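AtxE2 (Asticcacaulis excentricus, PDB 5TXE) hydrolyses the isopeptide bond of the lasso peptides astexin-2 and astexin-3, recognising their threaded shape and turning them into linear peptides. Local coordinates at residues I173-W178 against A250-K255; S187-F192 against E225-V230; L405-R410 against E504-D509; S417-P422 against G461-S466; C551-F556 against A587-V592. The protein carries 1 engineered substitution. All coordinates share one frame; numbering follows the deposited sequence.

Contact 1: I173-W178 against A250-K255; sequences IEDVQW and ARLREK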
# COMPACT_ATOMS: atom_id res chain seq x y z
N ILE A 173 -10.57 -15.83 -13.45
CA ILE A 173 -11.75 -14.99 -13.43
C ILE A 173 -11.32 -13.69 -12.75
O ILE A 173 -10.67 -13.73 -11.70
CB ILE A 173 -12.87 -15.59 -12.60
CG1 ILE A 173 -13.25 -17.00 -13.08
CG2 ILE A 173 -14.09 -14.66 -12.63
CD1 ILE A 173 -13.31 -17.14 -14.58
N GLU A 174 -11.77 -12.56 -13.29
CA GLU A 174 -11.37 -11.22 -12.78
C GLU A 174 -12.42 -10.52 -11.98
O GLU A 174 -12.10 -9.63 -11.22
CB GLU A 174 -10.89 -10.33 -13.93
CG GLU A 174 -9.56 -10.86 -14.48
CD GLU A 174 -9.04 -10.17 -15.73
OE1 GLU A 174 -9.52 -9.05 -16.08
OE2 GLU A 174 -8.12 -10.75 -16.38
N ASP A 175 -13.70 -10.91 -12.13
CA ASP A 175 -14.78 -10.30 -11.38
C ASP A 175 -16.06 -11.12 -11.56
O ASP A 175 -16.17 -11.91 -12.49
CB ASP A 175 -15.08 -8.87 -11.89
CG ASP A 175 -15.65 -7.95 -10.81
OD1 ASP A 175 -15.96 -8.36 -9.66
OD2 ASP A 175 -15.84 -6.77 -11.14
N VAL A 176 -17.00 -10.87 -10.68
CA VAL A 176 -18.25 -11.59 -10.65
C VAL A 176 -19.34 -10.76 -9.92
O VAL A 176 -19.03 -10.01 -8.99
CB VAL A 176 -18.02 -12.94 -9.92
CG1 VAL A 176 -17.61 -12.71 -8.46
CG2 VAL A 176 -19.27 -13.81 -10.01
N GLN A 177 -20.59 -10.88 -10.37
CA GLN A 177 -21.76 -10.35 -9.66
C GLN A 177 -22.94 -11.34 -9.84
O GLN A 177 -22.98 -12.08 -10.83
CB GLN A 177 -22.26 -9.03 -10.25
CG GLN A 177 -21.35 -7.86 -10.08
CD GLN A 177 -21.39 -7.15 -8.72
OE1 GLN A 177 -22.33 -7.30 -7.88
NE2 GLN A 177 -20.34 -6.33 -8.50
N TRP A 178 -23.90 -11.26 -8.92
CA TRP A 178 -25.16 -11.97 -9.05
C TRP A 178 -26.10 -11.19 -9.97
O TRP A 178 -26.25 -9.99 -9.81
CB TRP A 178 -25.81 -12.08 -7.69
CG TRP A 178 -25.01 -12.85 -6.70
CD1 TRP A 178 -24.09 -12.37 -5.79
CD2 TRP A 178 -25.09 -14.25 -6.47
NE1 TRP A 178 -23.61 -13.40 -5.02
CE2 TRP A 178 -24.20 -14.56 -5.43
CE3 TRP A 178 -25.86 -15.28 -7.04
CZ2 TRP A 178 -24.04 -15.85 -4.96
CZ3 TRP A 178 -25.69 -16.56 -6.59
CH2 TRP A 178 -24.79 -16.83 -5.54
N ALA A 250 -23.11 -4.12 -18.42
CA ALA A 250 -22.99 -2.87 -17.65
C ALA A 250 -23.21 -3.09 -16.13
O ALA A 250 -22.54 -2.47 -15.32
CB ALA A 250 -23.92 -1.82 -18.22
N ARG A 251 -24.10 -4.00 -15.72
CA ARG A 251 -24.23 -4.30 -14.25
C ARG A 251 -22.91 -4.81 -13.61
O ARG A 251 -22.73 -4.78 -12.38
CB ARG A 251 -25.39 -5.27 -13.88
CG ARG A 251 -26.37 -4.67 -12.86
CD ARG A 251 -27.24 -5.61 -12.02
NE ARG A 251 -28.11 -6.48 -12.82
CZ ARG A 251 -28.88 -7.44 -12.30
NH1 ARG A 251 -28.88 -7.67 -10.98
NH2 ARG A 251 -29.63 -8.20 -13.10
N LEU A 252 -22.01 -5.33 -14.43
CA LEU A 252 -20.71 -5.73 -13.95
C LEU A 252 -19.66 -4.64 -14.19
O LEU A 252 -18.87 -4.37 -13.30
CB LEU A 252 -20.29 -7.09 -14.57
CG LEU A 252 -19.01 -7.79 -14.06
CD1 LEU A 252 -19.11 -8.10 -12.61
CD2 LEU A 252 -18.73 -9.09 -14.78
N ARG A 253 -19.68 -4.01 -15.36
CA ARG A 253 -18.67 -3.03 -15.79
C ARG A 253 -18.73 -1.69 -15.01
O ARG A 253 -17.69 -1.16 -14.60
CB ARG A 253 -18.86 -2.73 -17.29
CG ARG A 253 -17.58 -2.67 -18.08
CD ARG A 253 -17.75 -2.21 -19.52
NE ARG A 253 -16.49 -1.58 -19.93
CZ ARG A 253 -15.32 -2.23 -20.12
NH1 ARG A 253 -15.23 -3.56 -20.00
NH2 ARG A 253 -14.22 -1.56 -20.46
N GLU A 254 -19.93 -1.14 -14.85
CA GLU A 254 -20.10 0.14 -14.15
C GLU A 254 -19.78 -0.04 -12.66
O GLU A 254 -20.25 -0.97 -12.03
CB GLU A 254 -21.55 0.65 -14.25
CG GLU A 254 -21.98 1.26 -15.59
CD GLU A 254 -23.45 1.73 -15.53
OE1 GLU A 254 -23.77 2.55 -14.63
OE2 GLU A 254 -24.28 1.29 -16.36
N LYS A 255 -18.99 0.86 -12.11
CA LYS A 255 -18.81 0.94 -10.66
C LYS A 255 -19.51 2.19 -10.07
O LYS A 255 -19.50 3.25 -10.66
CB LYS A 255 -17.31 0.99 -10.34
CG LYS A 255 -17.01 0.95 -8.84
CD LYS A 255 -15.55 1.32 -8.55
CE LYS A 255 -14.66 0.10 -8.71
NZ LYS A 255 -13.23 0.46 -8.84
O HOH W 1 -18.32 -5.39 -10.62

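Contact 2: S187-F192 against E225-V230; sequences SGRPGF and EPISIV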
# COMPACT_ATOMS: atom_id res chain seq x y z
N SER A 187 -16.26 -12.18 -15.62
CA SER A 187 -15.38 -11.62 -16.65
C SER A 187 -13.98 -12.19 -16.58
O SER A 187 -13.57 -12.74 -15.56
CB SER A 187 -15.27 -10.10 -16.45
OG SER A 187 -14.72 -9.76 -15.20
N GLY A 188 -13.25 -12.05 -17.67
CA GLY A 188 -11.80 -12.35 -17.70
C GLY A 188 -11.25 -12.25 -19.10
O GLY A 188 -11.96 -11.77 -19.98
N ARG A 189 -10.04 -12.78 -19.35
CA ARG A 189 -9.34 -12.51 -20.57
C ARG A 189 -8.74 -13.74 -21.24
O ARG A 189 -7.53 -13.94 -21.22
CB ARG A 189 -8.26 -11.44 -20.32
CG ARG A 189 -8.86 -10.08 -19.91
CD ARG A 189 -7.84 -8.98 -19.67
NE ARG A 189 -6.94 -9.33 -18.60
CZ ARG A 189 -5.78 -8.70 -18.36
NH1 ARG A 189 -5.41 -7.68 -19.11
NH2 ARG A 189 -5.02 -9.09 -17.38
N PRO A 190 -9.57 -14.51 -21.92
CA PRO A 190 -9.03 -15.65 -22.63
C PRO A 190 -8.02 -15.20 -23.64
O PRO A 190 -7.13 -15.96 -23.98
CB PRO A 190 -10.25 -16.26 -23.34
CG PRO A 190 -11.30 -15.19 -23.30
CD PRO A 190 -11.05 -14.46 -22.02
N GLY A 191 -8.16 -13.98 -24.17
CA GLY A 191 -7.15 -13.49 -25.15
C GLY A 191 -5.72 -13.45 -24.56
O GLY A 191 -4.73 -13.49 -25.29
N PHE A 192 -5.62 -13.29 -23.26
CA PHE A 192 -4.34 -13.16 -22.61
C PHE A 192 -3.68 -14.52 -22.67
O PHE A 192 -2.51 -14.64 -23.00
CB PHE A 192 -4.49 -12.67 -21.16
CG PHE A 192 -3.18 -12.52 -20.46
CD1 PHE A 192 -2.57 -13.61 -19.89
CD2 PHE A 192 -2.54 -11.31 -20.43
CE1 PHE A 192 -1.34 -13.47 -19.26
CE2 PHE A 192 -1.33 -11.17 -19.81
CZ PHE A 192 -0.71 -12.24 -19.21
N GLU A 225 -1.13 -4.99 -24.49
CA GLU A 225 -2.47 -4.49 -24.84
C GLU A 225 -2.58 -4.28 -26.36
O GLU A 225 -1.57 -4.02 -26.99
CB GLU A 225 -2.69 -3.18 -24.10
CG GLU A 225 -2.95 -3.36 -22.61
CD GLU A 225 -4.25 -4.12 -22.36
OE1 GLU A 225 -5.08 -4.29 -23.29
OE2 GLU A 225 -4.46 -4.55 -21.21
N PRO A 226 -3.76 -4.35 -26.98
CA PRO A 226 -5.06 -4.45 -26.30
C PRO A 226 -5.42 -5.91 -26.14
O PRO A 226 -5.25 -6.70 -27.06
CB PRO A 226 -6.02 -3.80 -27.32
CG PRO A 226 -5.42 -4.17 -28.66
CD PRO A 226 -3.90 -4.24 -28.45
N ILE A 227 -5.94 -6.26 -24.99
CA ILE A 227 -6.50 -7.57 -24.80
C ILE A 227 -7.90 -7.34 -24.22
O ILE A 227 -8.03 -6.71 -23.18
CB ILE A 227 -5.73 -8.38 -23.74
CG1 ILE A 227 -4.33 -8.73 -24.21
CG2 ILE A 227 -6.47 -9.66 -23.37
CD1 ILE A 227 -4.22 -9.61 -25.44
N SER A 228 -8.93 -7.89 -24.85
CA SER A 228 -10.29 -7.61 -24.41
C SER A 228 -10.75 -8.47 -23.26
O SER A 228 -10.32 -9.61 -23.06
CB SER A 228 -11.28 -7.92 -25.53
OG SER A 228 -10.82 -7.46 -26.77
N ILE A 229 -11.73 -7.92 -22.56
CA ILE A 229 -12.41 -8.60 -21.51
C ILE A 229 -13.67 -9.26 -22.09
O ILE A 229 -14.34 -8.65 -22.89
CB ILE A 229 -12.79 -7.60 -20.46
CG1 ILE A 229 -11.52 -6.93 -19.94
CG2 ILE A 229 -13.52 -8.29 -19.31
CD1 ILE A 229 -11.78 -5.89 -18.84
N VAL A 230 -13.93 -10.52 -21.72
CA VAL A 230 -15.04 -11.34 -22.20
C VAL A 230 -15.96 -11.58 -21.02
O VAL A 230 -15.48 -11.72 -19.87
CB VAL A 230 -14.49 -12.64 -22.76
CG1 VAL A 230 -15.49 -13.76 -22.86
CG2 VAL A 230 -13.87 -12.39 -24.11
O HOH W 2 -6.66 -5.99 -20.93
O HOH W 3 -9.96 -11.93 -24.18

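Contact 3: L405-R410 against E504-D509; sequences LTLRNR and EDLIDD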
# COMPACT_ATOMS: atom_id res chain seq x y z
N LEU A 405 4.28 13.87 16.00
CA LEU A 405 5.14 15.03 15.85
C LEU A 405 4.60 15.88 14.72
O LEU A 405 4.12 15.35 13.71
CB LEU A 405 6.59 14.65 15.43
CG LEU A 405 7.39 13.70 16.30
CD1 LEU A 405 8.66 13.30 15.57
CD2 LEU A 405 7.74 14.35 17.61
N THR A 406 4.80 17.19 14.87
CA THR A 406 4.42 18.14 13.86
C THR A 406 5.42 19.24 13.76
O THR A 406 5.97 19.73 14.75
CB THR A 406 3.06 18.78 14.16
OG1 THR A 406 3.12 19.38 15.44
CG2 THR A 406 1.89 17.75 14.13
N LEU A 407 5.67 19.63 12.52
CA LEU A 407 6.51 20.75 12.29
C LEU A 407 6.26 21.30 10.88
O LEU A 407 5.52 20.70 10.07
CB LEU A 407 7.98 20.41 12.53
CG LEU A 407 8.69 19.35 11.68
CD1 LEU A 407 9.07 19.83 10.28
CD2 LEU A 407 9.96 18.93 12.44
N ARG A 408 6.82 22.47 10.63
CA ARG A 408 6.76 23.05 9.33
C ARG A 408 8.17 22.94 8.91
O ARG A 408 9.06 23.21 9.72
CB ARG A 408 6.31 24.50 9.37
CG ARG A 408 5.98 25.03 7.98
CD ARG A 408 5.47 26.47 8.02
NE ARG A 408 4.14 26.64 8.61
CZ ARG A 408 2.99 26.41 7.98
NH1 ARG A 408 2.97 25.92 6.74
NH2 ARG A 408 1.84 26.62 8.60
N ASN A 409 8.40 22.48 7.69
CA ASN A 409 9.75 22.25 7.26
C ASN A 409 10.33 23.53 6.69
O ASN A 409 9.61 24.54 6.55
CB ASN A 409 9.85 21.03 6.31
CG ASN A 409 9.34 21.27 4.90
OD1 ASN A 409 9.10 22.38 4.49
ND2 ASN A 409 9.14 20.16 4.14
N ARG A 410 11.61 23.47 6.34
CA ARG A 410 12.32 24.64 5.84
C ARG A 410 11.75 25.18 4.52
O ARG A 410 11.97 26.32 4.16
CB ARG A 410 13.84 24.38 5.79
CG ARG A 410 14.42 23.11 5.13
CD ARG A 410 15.94 23.29 5.00
NE ARG A 410 16.85 22.22 5.38
CZ ARG A 410 17.05 21.74 6.61
NH1 ARG A 410 16.33 22.17 7.62
NH2 ARG A 410 17.97 20.81 6.82
N GLU A 504 16.05 15.62 8.03
CA GLU A 504 17.04 16.34 8.81
C GLU A 504 16.35 17.30 9.83
O GLU A 504 16.77 17.34 10.97
CB GLU A 504 18.01 17.07 7.91
CG GLU A 504 18.95 16.13 7.13
CD GLU A 504 19.80 16.84 6.07
OE1 GLU A 504 19.59 18.06 5.82
OE2 GLU A 504 20.72 16.19 5.50
N ASP A 505 15.25 17.94 9.46
CA ASP A 505 14.47 18.75 10.42
C ASP A 505 13.94 17.90 11.56
O ASP A 505 14.06 18.26 12.72
CB ASP A 505 13.30 19.46 9.73
CG ASP A 505 13.77 20.46 8.66
OD1 ASP A 505 14.90 20.95 8.78
OD2 ASP A 505 13.02 20.76 7.70
N LEU A 506 13.37 16.74 11.23
CA LEU A 506 12.84 15.89 12.28
C LEU A 506 13.93 15.39 13.21
O LEU A 506 13.72 15.28 14.42
CB LEU A 506 12.05 14.70 11.73
CG LEU A 506 10.79 15.13 11.02
CD1 LEU A 506 10.28 14.04 10.06
CD2 LEU A 506 9.75 15.45 12.09
N ILE A 507 15.05 15.02 12.63
CA ILE A 507 16.13 14.51 13.43
C ILE A 507 16.61 15.63 14.35
O ILE A 507 16.84 15.40 15.54
CB ILE A 507 17.30 14.02 12.53
CG1 ILE A 507 16.89 12.74 11.77
CG2 ILE A 507 18.53 13.72 13.34
CD1 ILE A 507 17.89 12.35 10.71
N ASP A 508 16.81 16.82 13.79
CA ASP A 508 17.26 17.97 14.59
C ASP A 508 16.29 18.26 15.72
O ASP A 508 16.71 18.55 16.82
CB ASP A 508 17.41 19.23 13.75
CG ASP A 508 18.62 19.17 12.81
OD1 ASP A 508 19.52 18.32 13.02
OD2 ASP A 508 18.67 19.97 11.85
N ASP A 509 15.00 18.16 15.46
CA ASP A 509 14.02 18.35 16.52
C ASP A 509 14.24 17.36 17.65
O ASP A 509 14.25 17.72 18.82
CB ASP A 509 12.60 18.19 15.93
CG ASP A 509 11.47 18.42 16.97
OD1 ASP A 509 11.17 19.58 17.27
OD2 ASP A 509 10.85 17.45 17.46

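Contact 4: S417-P422 against G461-S466; sequences SDLVLP and GFAVLS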
# COMPACT_ATOMS: atom_id res chain seq x y z
N SER A 417 4.68 13.21 11.56
CA SER A 417 5.25 11.89 11.66
C SER A 417 5.01 11.36 13.04
O SER A 417 4.57 12.11 13.88
CB SER A 417 6.75 11.96 11.38
OG SER A 417 6.97 12.23 10.02
N ASP A 418 5.25 10.07 13.28
CA ASP A 418 5.04 9.46 14.58
C ASP A 418 6.35 9.05 15.21
O ASP A 418 7.19 8.49 14.54
CB ASP A 418 4.06 8.29 14.48
CG ASP A 418 2.59 8.76 14.22
OD1 ASP A 418 2.06 9.61 15.01
OD2 ASP A 418 1.95 8.32 13.21
N LEU A 419 6.54 9.40 16.48
CA LEU A 419 7.66 9.01 17.27
C LEU A 419 7.21 7.84 18.12
O LEU A 419 6.19 7.90 18.78
CB LEU A 419 8.13 10.17 18.11
CG LEU A 419 9.20 9.82 19.13
CD1 LEU A 419 10.47 9.38 18.44
CD2 LEU A 419 9.49 10.98 20.09
N VAL A 420 8.00 6.77 18.10
CA VAL A 420 7.69 5.60 18.90
C VAL A 420 8.82 5.37 19.84
O VAL A 420 9.98 5.37 19.42
CB VAL A 420 7.53 4.39 18.01
CG1 VAL A 420 7.02 3.19 18.78
CG2 VAL A 420 6.61 4.72 16.83
N LEU A 421 8.54 5.20 21.13
CA LEU A 421 9.63 5.02 22.11
C LEU A 421 9.52 3.69 22.79
O LEU A 421 8.45 3.15 22.95
CB LEU A 421 9.58 6.11 23.17
CG LEU A 421 9.80 7.51 22.57
CD1 LEU A 421 9.41 8.64 23.54
CD2 LEU A 421 11.23 7.68 22.16
N PRO A 422 10.64 3.16 23.25
CA PRO A 422 10.58 1.89 23.94
C PRO A 422 9.66 1.94 25.14
O PRO A 422 9.58 2.98 25.77
CB PRO A 422 11.99 1.67 24.43
CG PRO A 422 12.84 2.57 23.61
CD PRO A 422 11.99 3.73 23.22
N GLY A 461 14.81 -1.23 21.98
CA GLY A 461 15.58 -0.13 22.55
C GLY A 461 15.85 1.05 21.63
O GLY A 461 16.60 1.93 21.98
N PHE A 462 15.25 1.06 20.45
CA PHE A 462 15.40 2.18 19.53
C PHE A 462 14.25 3.16 19.67
O PHE A 462 13.12 2.76 19.97
CB PHE A 462 15.42 1.70 18.09
CG PHE A 462 16.59 0.86 17.76
CD1 PHE A 462 17.78 1.45 17.41
CD2 PHE A 462 16.51 -0.51 17.82
CE1 PHE A 462 18.88 0.67 17.12
CE2 PHE A 462 17.59 -1.31 17.52
CZ PHE A 462 18.77 -0.73 17.17
N ALA A 463 14.54 4.44 19.45
CA ALA A 463 13.51 5.39 19.06
C ALA A 463 13.26 5.12 17.61
O ALA A 463 14.22 4.86 16.85
CB ALA A 463 13.99 6.83 19.21
N VAL A 464 12.00 5.15 17.22
CA VAL A 464 11.62 4.92 15.84
C VAL A 464 10.80 6.11 15.36
O VAL A 464 9.86 6.54 16.02
CB VAL A 464 10.78 3.65 15.67
CG1 VAL A 464 10.49 3.41 14.20
CG2 VAL A 464 11.48 2.47 16.25
N LEU A 465 11.22 6.66 14.24
CA LEU A 465 10.48 7.68 13.58
C LEU A 465 9.76 7.03 12.43
O LEU A 465 10.38 6.62 11.45
CB LEU A 465 11.42 8.77 13.09
CG LEU A 465 10.78 9.91 12.32
CD1 LEU A 465 9.83 10.72 13.16
CD2 LEU A 465 11.89 10.81 11.79
N SER A 466 8.46 6.99 12.55
CA SER A 466 7.58 6.57 11.48
C SER A 466 7.23 7.81 10.68
O SER A 466 6.32 8.59 11.03
CB SER A 466 6.33 5.92 12.08
OG SER A 466 5.47 5.45 11.08

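Contact 5: C551-F556 against A587-V592; sequences CCTDSF and AATSFV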
# COMPACT_ATOMS: atom_id res chain seq x y z
N CYS A 551 17.69 -1.85 -4.85
CA CYS A 551 18.72 -1.01 -5.37
C CYS A 551 18.74 -1.31 -6.90
O CYS A 551 18.37 -2.42 -7.32
CB CYS A 551 20.04 -1.34 -4.66
SG CYS A 551 21.26 -0.01 -4.71
N CYS A 552 19.04 -0.34 -7.76
CA CYS A 552 19.55 1.00 -7.37
C CYS A 552 18.83 2.09 -8.11
O CYS A 552 18.05 1.84 -9.05
CB CYS A 552 21.04 1.09 -7.72
SG CYS A 552 22.03 -0.03 -6.69
N THR A 553 19.06 3.32 -7.70
CA THR A 553 18.52 4.44 -8.44
C THR A 553 19.58 4.93 -9.41
O THR A 553 20.40 5.83 -9.06
CB THR A 553 18.06 5.55 -7.48
OG1 THR A 553 17.21 4.98 -6.47
CG2 THR A 553 17.37 6.62 -8.26
N ASP A 554 19.63 4.30 -10.58
CA ASP A 554 20.74 4.48 -11.53
C ASP A 554 20.28 4.15 -12.91
O ASP A 554 19.16 3.63 -13.07
CB ASP A 554 22.02 3.71 -11.11
CG ASP A 554 21.90 2.15 -11.19
OD1 ASP A 554 20.81 1.59 -11.45
OD2 ASP A 554 22.96 1.47 -10.93
N SER A 555 21.08 4.49 -13.93
CA SER A 555 20.67 4.23 -15.31
C SER A 555 20.53 2.75 -15.58
O SER A 555 19.65 2.34 -16.34
CB SER A 555 21.62 4.84 -16.37
OG SER A 555 22.91 4.32 -16.18
N PHE A 556 21.38 1.94 -14.95
CA PHE A 556 21.32 0.53 -15.21
C PHE A 556 19.93 0.00 -14.86
O PHE A 556 19.22 -0.62 -15.67
CB PHE A 556 22.36 -0.20 -14.43
CG PHE A 556 22.27 -1.69 -14.63
CD1 PHE A 556 22.64 -2.25 -15.80
CD2 PHE A 556 21.78 -2.50 -13.64
CE1 PHE A 556 22.55 -3.62 -15.99
CE2 PHE A 556 21.67 -3.86 -13.82
CZ PHE A 556 22.08 -4.45 -15.02
N ALA A 587 24.24 11.38 -11.03
CA ALA A 587 25.32 11.62 -10.06
C ALA A 587 24.84 11.79 -8.64
O ALA A 587 25.58 11.51 -7.67
CB ALA A 587 26.08 12.88 -10.47
N ALA A 588 23.60 12.21 -8.48
CA ALA A 588 23.06 12.39 -7.12
C ALA A 588 22.63 11.11 -6.46
O ALA A 588 22.36 11.12 -5.26
CB ALA A 588 21.86 13.32 -7.21
N THR A 589 22.47 10.02 -7.24
CA THR A 589 21.92 8.77 -6.68
C THR A 589 22.62 7.44 -7.05
O THR A 589 22.42 6.48 -6.35
CB THR A 589 20.45 8.54 -7.09
OG1 THR A 589 20.37 8.47 -8.52
CG2 THR A 589 19.54 9.65 -6.57
N SER A 590 23.44 7.40 -8.10
CA SER A 590 24.04 6.16 -8.57
C SER A 590 25.10 5.69 -7.61
O SER A 590 26.04 6.44 -7.28
CB SER A 590 24.63 6.29 -9.95
OG SER A 590 25.58 5.25 -10.14
N PHE A 591 24.95 4.45 -7.14
CA PHE A 591 26.00 3.84 -6.33
C PHE A 591 27.24 3.43 -7.14
O PHE A 591 28.33 3.31 -6.58
CB PHE A 591 25.48 2.63 -5.54
CG PHE A 591 24.59 2.99 -4.39
CD1 PHE A 591 24.40 4.29 -3.98
CD2 PHE A 591 23.95 1.99 -3.70
CE1 PHE A 591 23.59 4.56 -2.87
CE2 PHE A 591 23.12 2.25 -2.64
CZ PHE A 591 22.94 3.54 -2.21
N VAL A 592 27.09 3.23 -8.43
CA VAL A 592 28.28 2.97 -9.25
C VAL A 592 29.16 4.25 -9.28
O VAL A 592 30.34 4.19 -8.97
CB VAL A 592 27.90 2.53 -10.70
CG1 VAL A 592 29.14 2.33 -11.60
CG2 VAL A 592 27.12 1.24 -10.63
O HOH W 4 21.38 3.88 -6.12
O HOH W 5 24.24 2.22 -8.90

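Contact 1: I173-W178 against A250-K255
L252 pushes its CD1 methyl between D175 and Q177, two side chains that strand 173-178 turns toward helix 246-253. CD1 lies 3.4 Å from CG of Q177. It is 3.8 Å from the backbone C of V176, and it also touches the carboxylate of D175. The leucine reaches this spot because CG stands anti to its own backbone N (chi1 -173°), which swings the branched end toward the strand. D175 and L252 run past each other in opposite directions, while the Q177 side chain slants across the leucine.

The polar link is indirect. One water donates to D175 OD2 and to L252 O, each 2.9 Å away. The same water accepts from NE2 of Q177 at 3.1 Å. A bend in the glutamine chain (chi2 -81°) brings its amide to this water, so both strand side chains share it with the helix carbonyl. The two oxygens of D175 have separate roles. OD2 serves the water; OD1 forms a salt bridge with R133 and receives a weak bond from V176 N. R251, on the helix, reaches the end of the strand, with NH1 3.7 Å from W178 O at an oblique angle. Its NH2 bonds to L179 O just beyond.

V176 and W178 point the other way, onto strand 150-157; W178 NE1 bonds to R133 O. Strand 173-178 is an outermost strand of a four-stranded antiparallel sheet and pairs with strand 183-188. It therefore lies between the preceding sheet and helix 246-253, which follows strand 240-243 at the opposite border of its own sheet.

Contact 2: S187-F192 against E225-V230
G188 and V230 form an antiparallel hydrogen-bonded pair where strands 183-188 and 230-235 join in a four-stranded sheet of the propeller-like domain. G188 N gives a 3.1 Å bond to V230 O, and V230 N returns a nearly straight one of 2.9 Å to G188 O. After G188 the chain enters helix 190-202, with R189 at the N-cap position; the irregular stretch 225-229 leads into strand 230-235 at V230.

R189 lies across I227 at about a right angle. Its CG is 3.5 Å from S228 O, and its CB and CD rest on the CG2 methyl of I227. That methyl also reaches F192 N at 3.7 Å. The arginine chain bends at chi3 (-61°). NH1 is in a long salt bridge, 3.9 Å, with E225 OE2 and also bonds to A119 O. A water at the guanidinium edge, in its plane, accepts from NH1 and donates to E225 OE2 and I227 O. E174 forms a closer salt bridge with NE. E225 is itself steadied by I227 N, which bonds to its OE1 at 2.7 Å. A leucine in place of R189 would probably leave E174 and E225 without their cationic partner and the water without a donor.

The E225 side chain is about 9 Å from that of W116, which binds astexin-3. One arginine shared by two acids implies a partly hydrated surface junction, where charge and water sit beside apolar packing of I227 and of P190 on V230.

Contact 3: L405-R410 against E504-D509
Strand 405-408, carrying L405 and L407, passes helix 504-509 with the axes 9.8 Å apart and the chain directions 121° apart. This is helix-on-sheet packing in the alpha/beta-hydrolase domain: the strand is an outermost one of the mixed central sheet, and helix 494-512 lies against its face.

L407 and L506 make the main apolar touch. Their CD2 methyls are 3.5 Å apart, and the two side chains meet at a slant. The L407 CG sits between the backbone N and the carbonyl carbon (chi1 62°), which leaves CD2 facing the helix. L405 adds its CD1 against the same L506 methyl at 4.2 Å. L506 also packs on L465 and F467 of the inner strand 463-467.

Past the strand end the contact turns polar. D505 OD2 takes a weak bond from R410 N at 3.3 Å and lies 3.5 Å from CB of N409. The N409 amide turns elsewhere: OD1 accepts from N411 N and I413 N, and ND2 bonds to T502. R410, E504 and D505 form a salt-bridge network, with R410 on the outside. The R410-D505 branch is modelled too close, so its detail is doubtful.

R410 NH2 makes a salt bridge of 3.3 Å to E504 OE1; its hydrogen bond is weak, and the oxygen stands at the guanidinium edge, with the two group planes 41° apart.

Contact 4: S417-P422 against G461-S466
The peptide groups of V420 and V464 meet edge on, joined through N-H and C=O between strands 417-421 and 463-466. V420 N lies in the carbonyl plane of V464 at 2.8 Å from its O, and V464 N lies in the carbonyl plane of V420. D418 and S466 form the second hydrogen-bonded pair; there D418 N is tilted 26° from the S466 carbonyl plane, 2.9 Å from its O. L419 and L465 are the non-hydrogen-bonded pair between them.

One face of this antiparallel ladder carries D418, V420, V464 and S466. V420 and V464 meet CB to CB at 4.1 Å, and both pack on helix 454-459. The other face carries L419 and L465. L465 CD1 reaches S417 CB at 3.8 Å, and this face receives L506 from helix 494-512. At the far end the P422 ring sets CD 3.6 Å from F462 O, next to G461, whose positive phi closes the helix before it in a Schellman motif. The F462 ring turns away to helix 643-662.

The buried polar groups are satisfied. D418 OD2 and S466 OG both bond to S440 OG, and D418 OD1 pairs with R404. The chemistry is that of an interior sheet of an alpha/beta hydrolase: backbone bonds hold the strands, with helices on both faces.

Contact 5: C551-F556 against A587-V592
T589 and T553 supply the direct hydrogen bond. T589 OG1 donates to T553 O at 2.7 Å, coming from above the carbonyl plane, 39° out of it. Its chi1 of 60° puts OG1 between the backbone N and the carbonyl carbon, facing T553. The T553 hydroxyl itself bonds to H534. A valine in place of T589 has no hydroxyl to give, and T553 O would probably lose its mate across the contact and the two segments a tie.

Two waters add bridges. One accepts from T553 N at 2.9 Å, donates to T589 O, and sits over the centre of one face of the F591 ring. The other donates to D554 OD2 and accepts from V592 N. D554 OD1 bonds to T557 OG1.

Both segments also start helices. D554 is the N-cap of helix 555-560 and S590 that of helix 591-594; S590 OG bonds to V593 N and D581. The CB atoms of D554 and S590 are 3.8 Å apart, so the two N-cap residues are in contact.

Sulfur-aromatic contacts complete the set. C551 SG is 3.5 Å from CD2 of F591 and 4.4 Å from the ring centroid. C552 SG is 5.0 Å from that centroid. Both approach obliquely.

The two sulfurs are bonded to each other at 2.1 Å. This is a vicinal disulfide, an eight-membered ring that here contains a cis peptide. It lies in the hydrolase domain, the C551 side chain about 8 Å from that of E610, the probable acid of the charge relay.

Contacts 1 and 2 share one four-stranded antiparallel sheet in the N-terminal half. Their centres are 14 Å apart, and they touch through E174 and R189. Contacts 3 and 4 share the mixed central sheet, their centres also 14 Å apart, and meet through L405, L465 and L506. In each pair the second contact falls within the chain span of the first. Contact 5 comes last along the chain, its centre 27 Å from that of contact 3. The centres of contacts 1 and 3 are 47 Å apart, on opposite sides of the chain's centre. Contacts 1 and 2 belong to the propeller-like domain; contacts 3, 4 and 5 belong to the hydrolase domain with the catalytic residues, as in prolyl oligopeptidases.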